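PDB 3MFQ: high-affinity zinc uptake system protein znuA, which binds zinc and probably delivers such metal ions, as an extracellular solute-binding protein, to an ABC importer. Local coordinates for residues Val20-Ala24 with Asn137-Tyr141; Glu155-Pro160 with Met277-Lys282. All coordinates share one frame; numbering follows the deposited sequence.

Contact 1 of 2, residues Val20-Ala24 with Asn137-Tyr141; sequences VYQLA and NTEKY
Gln-22 lies over one face of the Tyr-141 ring. Its CB stands 4.2 Å from the Tyr-141 ring centroid and 7° off the ring normal, as a CH-pi contact requires. Gln-22 CG adds a contact on that face, 4.1 Å from Tyr-141 CE1. The two side chains cross at about a right angle, and the bend of the glutamine chain leaves its amide plane at a shallow angle to the ring, with Gln-22 OE1 4.1 Å from Tyr-141 CD1; Gln-22 NE2 hydrogen-bonds Asp-18 OD1 one turn earlier. Tyr-141 CG is anti to the backbone N (chi1 -172°), which carries the ring across to helix 14-24. Leu-23 meets the same ring obliquely, its CD2 lying 4.3 Å from Tyr-141 CD2. Leu-23 CD2 also reaches the backbone of helix 131-156, 3.9 Å from Thr-138 CA; the Thr-138 hydroxyl is engaged with Ile-134 O and Ser-120 OG.

The polar link is a side-chain-to-backbone bond. Asn-137 ND2 donates to Leu-23 O at 2.8 Å with an N-H...O angle of 164°, the acceptor lying almost in the asparagine amide plane and the donor tilted out of the carbonyl plane. Leu-23 is the second-last residue of helix 14-24, so this N-H probably serves a carbonyl left without a helical partner. The segment axes approach to 8.7 Å, nearer antiparallel than parallel. Helix 109-123 touches Leu-23 through Ala-119 and Tyr-141 through Tyr-112, and Phe-266 and Ile-267 also touch the tyrosine. This is helix-helix packing of the N-terminal lobe against the long inter-lobe helix characteristic of TroA-like metal-binding proteins.

Contact 2 of 2, residues Glu155-Pro160 with Met277-Lys282; sequences ELSVIP and MVKYLK
The flat peptide group of Glu-155 is met from one face, well out of its plane, by Val-278 CG1, which lies 3.7 Å from Glu-155 O. Pro-160, a puckered ring, meets the C-terminal end of 277-282 through CD, 4.1 Å from Lys-282 CA and the same 4.1 Å from Leu-281 O. Ile-159 carries the apolar centre. Its CG1 sits beside the backbone N (chi1 -60°) and the chain then runs extended, so CD1 reaches helix 266-281, 3.6 Å from Val-278 CA. The same methyl meets the flank of the next turn, with Ile-159 CD1 3.9 Å from Leu-281 CB. Val-278 CG1 touches both Ile-159 CD1 and Leu-156 CD1, the latter 4.1 Å away, and the two lie on the same general side of it. Nearer solvent, Val-158 and Lys-282 run side by side, Val-158 CG1 lying 3.7 Å from Lys-282 CB.

With no hydrogen bond crossing, the contact is apolar packing. A type I turn, closed by Ile-159 N to Leu-156 O at 2.8 Å, redirects the chain as helix 131-156 runs out and presents Ile-159 to its partner. Phe-176 touches both Leu-156 and Met-277. The result is hydrophobic packing of the inter-lobe helix's exit turn on the C-terminal helix of the second lobe in a TroA-type fold.

From the N terminus, helix 14-24 enters contact 1 first; the chain then runs through 112 residues, including the rest of the parallel sheet of the first lobe, before helix 131-156 closes that loop. The same helix opens contact 2 at its far end, and 116 residues of the second lobe follow before helix 266-281 closes it. The two loops therefore stand in series, neither nesting nor crossing. With centres 30 Å apart and nearest atoms about 17 Å apart, they do not touch; what joins them is helix 131-156, which supplies one segment of each. The zinc ligands divide between the loops: His-41 and His-104 in the first, His-170 and Asp-254 in the second.

Contact 1 of 2, residues Val20-Ala24 with Asn137-Tyr141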
# COMPACT_ATOMS: atom_id res chain seq x y z
N VAL A 20 11.74 1.23 -8.89
CA VAL A 20 13.11 1.26 -9.38
C VAL A 20 13.21 0.83 -10.84
O VAL A 20 13.90 1.47 -11.63
CB VAL A 20 14.03 0.37 -8.53
CG1 VAL A 20 15.43 0.34 -9.13
CG2 VAL A 20 14.08 0.87 -7.11
N TYR A 21 12.54 -0.25 -11.19
CA TYR A 21 12.54 -0.69 -12.57
C TYR A 21 11.99 0.41 -13.47
O TYR A 21 12.57 0.73 -14.50
CB TYR A 21 11.71 -1.96 -12.76
CG TYR A 21 11.58 -2.37 -14.20
CD1 TYR A 21 12.66 -2.92 -14.89
CD2 TYR A 21 10.39 -2.21 -14.89
CE1 TYR A 21 12.56 -3.30 -16.21
CE2 TYR A 21 10.27 -2.59 -16.22
CZ TYR A 21 11.36 -3.13 -16.87
OH TYR A 21 11.25 -3.51 -18.19
N GLN A 22 10.87 0.99 -13.06
CA GLN A 22 10.25 2.07 -13.82
C GLN A 22 11.25 3.19 -14.05
O GLN A 22 11.27 3.80 -15.12
CB GLN A 22 9.02 2.61 -13.07
CG GLN A 22 7.91 1.59 -12.88
CD GLN A 22 7.24 1.19 -14.19
OE1 GLN A 22 7.24 1.95 -15.15
NE2 GLN A 22 6.67 -0.00 -14.22
N LEU A 23 12.08 3.44 -13.06
CA LEU A 23 13.05 4.52 -13.12
C LEU A 23 14.37 4.07 -13.74
O LEU A 23 14.80 4.62 -14.75
CB LEU A 23 13.30 5.09 -11.72
CG LEU A 23 12.06 5.43 -10.89
CD1 LEU A 23 12.46 5.85 -9.49
CD2 LEU A 23 11.24 6.51 -11.57
N ALA A 24 14.99 3.08 -13.12
CA ALA A 24 16.33 2.65 -13.51
C ALA A 24 16.33 1.61 -14.62
O ALA A 24 17.38 1.28 -15.17
CB ALA A 24 17.08 2.11 -12.29
N ASN A 137 13.59 9.19 -17.40
CA ASN A 137 12.68 8.12 -17.01
C ASN A 137 11.75 8.56 -15.89
O ASN A 137 10.57 8.22 -15.88
CB ASN A 137 13.47 6.89 -16.58
CG ASN A 137 14.14 6.21 -17.74
OD1 ASN A 137 14.07 6.68 -18.87
ND2 ASN A 137 14.81 5.09 -17.46
N THR A 138 12.30 9.30 -14.93
CA THR A 138 11.54 9.77 -13.78
C THR A 138 10.41 10.69 -14.21
O THR A 138 9.27 10.54 -13.75
CB THR A 138 12.44 10.54 -12.82
OG1 THR A 138 13.57 9.73 -12.46
CG2 THR A 138 11.68 10.92 -11.56
N GLU A 139 10.72 11.64 -15.08
CA GLU A 139 9.71 12.58 -15.56
C GLU A 139 8.56 11.86 -16.25
O GLU A 139 7.39 12.22 -16.06
CB GLU A 139 10.33 13.61 -16.50
CG GLU A 139 11.35 14.51 -15.84
CD GLU A 139 11.62 15.77 -16.65
OE1 GLU A 139 10.91 15.98 -17.65
OE2 GLU A 139 12.53 16.53 -16.27
N LYS A 140 8.88 10.84 -17.04
CA LYS A 140 7.86 10.08 -17.75
C LYS A 140 6.94 9.33 -16.79
O LYS A 140 5.75 9.17 -17.06
CB LYS A 140 8.50 9.10 -18.73
CG LYS A 140 7.50 8.22 -19.46
CD LYS A 140 8.19 7.20 -20.34
CE LYS A 140 7.17 6.29 -21.02
NZ LYS A 140 7.83 5.32 -21.94
N TYR A 141 7.49 8.86 -15.67
CA TYR A 141 6.69 8.13 -14.69
C TYR A 141 5.90 9.09 -13.80
O TYR A 141 4.78 8.79 -13.39
CB TYR A 141 7.56 7.19 -13.85
CG TYR A 141 6.77 6.27 -12.95
CD1 TYR A 141 5.81 5.41 -13.47
CD2 TYR A 141 6.98 6.25 -11.58
CE1 TYR A 141 5.09 4.56 -12.65
CE2 TYR A 141 6.26 5.40 -10.75
CZ TYR A 141 5.32 4.56 -11.29
OH TYR A 141 4.61 3.72 -10.47

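Contact 2 of 2, residues Glu155-Pro160 with Met277-Lys282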
# COMPACT_ATOMS: atom_id res chain seq x y z
N GLU A 155 -12.92 7.87 -12.57
CA GLU A 155 -13.39 6.51 -12.35
C GLU A 155 -14.28 6.43 -11.11
O GLU A 155 -15.33 5.78 -11.13
CB GLU A 155 -12.21 5.55 -12.22
CG GLU A 155 -12.55 4.09 -12.49
CD GLU A 155 -12.71 3.78 -13.97
OE1 GLU A 155 -12.40 4.65 -14.80
OE2 GLU A 155 -13.16 2.66 -14.29
N LEU A 156 -13.87 7.10 -10.04
CA LEU A 156 -14.59 7.07 -8.77
C LEU A 156 -15.85 7.93 -8.79
O LEU A 156 -16.80 7.67 -8.05
CB LEU A 156 -13.68 7.52 -7.64
CG LEU A 156 -12.99 6.43 -6.82
CD1 LEU A 156 -12.66 5.22 -7.68
CD2 LEU A 156 -11.74 6.98 -6.14
N SER A 157 -15.85 8.96 -9.63
CA SER A 157 -16.94 9.93 -9.68
C SER A 157 -18.28 9.28 -9.99
O SER A 157 -19.32 9.94 -9.99
CB SER A 157 -16.65 11.00 -10.73
OG SER A 157 -16.77 10.48 -12.04
N VAL A 158 -18.26 7.98 -10.27
CA VAL A 158 -19.48 7.26 -10.61
C VAL A 158 -20.14 6.65 -9.37
O VAL A 158 -21.25 6.13 -9.45
CB VAL A 158 -19.20 6.15 -11.65
CG1 VAL A 158 -19.14 4.79 -10.97
CG2 VAL A 158 -20.26 6.17 -12.74
N ILE A 159 -19.45 6.72 -8.24
CA ILE A 159 -19.96 6.16 -6.99
C ILE A 159 -20.68 7.21 -6.15
O ILE A 159 -20.09 8.24 -5.80
CB ILE A 159 -18.85 5.50 -6.16
CG1 ILE A 159 -18.19 4.37 -6.96
CG2 ILE A 159 -19.40 4.97 -4.85
CD1 ILE A 159 -17.08 3.67 -6.22
N PRO A 160 -21.95 6.96 -5.82
CA PRO A 160 -22.83 7.86 -5.06
C PRO A 160 -22.22 8.29 -3.72
O PRO A 160 -21.51 7.52 -3.09
CB PRO A 160 -24.07 7.00 -4.80
CG PRO A 160 -24.09 6.03 -5.92
CD PRO A 160 -22.65 5.72 -6.21
N MET A 277 -13.68 -1.44 -6.71
CA MET A 277 -14.55 -0.68 -5.82
C MET A 277 -15.80 -0.20 -6.54
O MET A 277 -16.91 -0.31 -6.02
CB MET A 277 -13.80 0.51 -5.24
CG MET A 277 -12.54 0.14 -4.49
SD MET A 277 -11.68 1.57 -3.82
CE MET A 277 -10.25 0.79 -3.08
N VAL A 278 -15.63 0.33 -7.75
CA VAL A 278 -16.75 0.88 -8.49
C VAL A 278 -17.77 -0.21 -8.81
O VAL A 278 -18.97 0.03 -8.75
CB VAL A 278 -16.30 1.58 -9.80
CG1 VAL A 278 -15.12 2.49 -9.53
CG2 VAL A 278 -15.95 0.55 -10.86
N LYS A 279 -17.28 -1.40 -9.13
CA LYS A 279 -18.16 -2.49 -9.54
C LYS A 279 -19.13 -2.88 -8.44
O LYS A 279 -20.30 -3.17 -8.70
CB LYS A 279 -17.34 -3.71 -9.97
CG LYS A 279 -18.20 -4.90 -10.36
CD LYS A 279 -17.38 -6.01 -10.99
CE LYS A 279 -18.27 -7.15 -11.46
NZ LYS A 279 -17.51 -8.20 -12.20
N TYR A 280 -18.65 -2.88 -7.20
CA TYR A 280 -19.47 -3.34 -6.08
C TYR A 280 -20.00 -2.20 -5.20
O TYR A 280 -20.64 -2.45 -4.19
CB TYR A 280 -18.68 -4.33 -5.23
CG TYR A 280 -18.35 -5.61 -5.96
CD1 TYR A 280 -19.16 -6.73 -5.84
CD2 TYR A 280 -17.23 -5.69 -6.78
CE1 TYR A 280 -18.86 -7.90 -6.51
CE2 TYR A 280 -16.93 -6.86 -7.46
CZ TYR A 280 -17.74 -7.96 -7.32
OH TYR A 280 -17.45 -9.12 -7.99
N LEU A 281 -19.74 -0.97 -5.60
CA LEU A 281 -20.17 0.18 -4.82
C LEU A 281 -21.05 1.13 -5.63
O LEU A 281 -21.87 1.85 -5.06
CB LEU A 281 -18.97 0.94 -4.26
CG LEU A 281 -18.09 0.16 -3.27
CD1 LEU A 281 -16.97 1.04 -2.77
CD2 LEU A 281 -18.92 -0.36 -2.12
N LYS A 282 -20.87 1.13 -6.94
CA LYS A 282 -21.65 2.02 -7.80
C LYS A 282 -23.07 1.50 -7.97
O LYS A 282 -23.74 1.18 -6.99
CB LYS A 282 -20.97 2.18 -9.16
CG LYS A 282 -21.61 1.39 -10.29
CD LYS A 282 -21.43 -0.11 -10.11
CE LYS A 282 -22.03 -0.88 -11.27
NZ LYS A 282 -21.38 -0.55 -12.56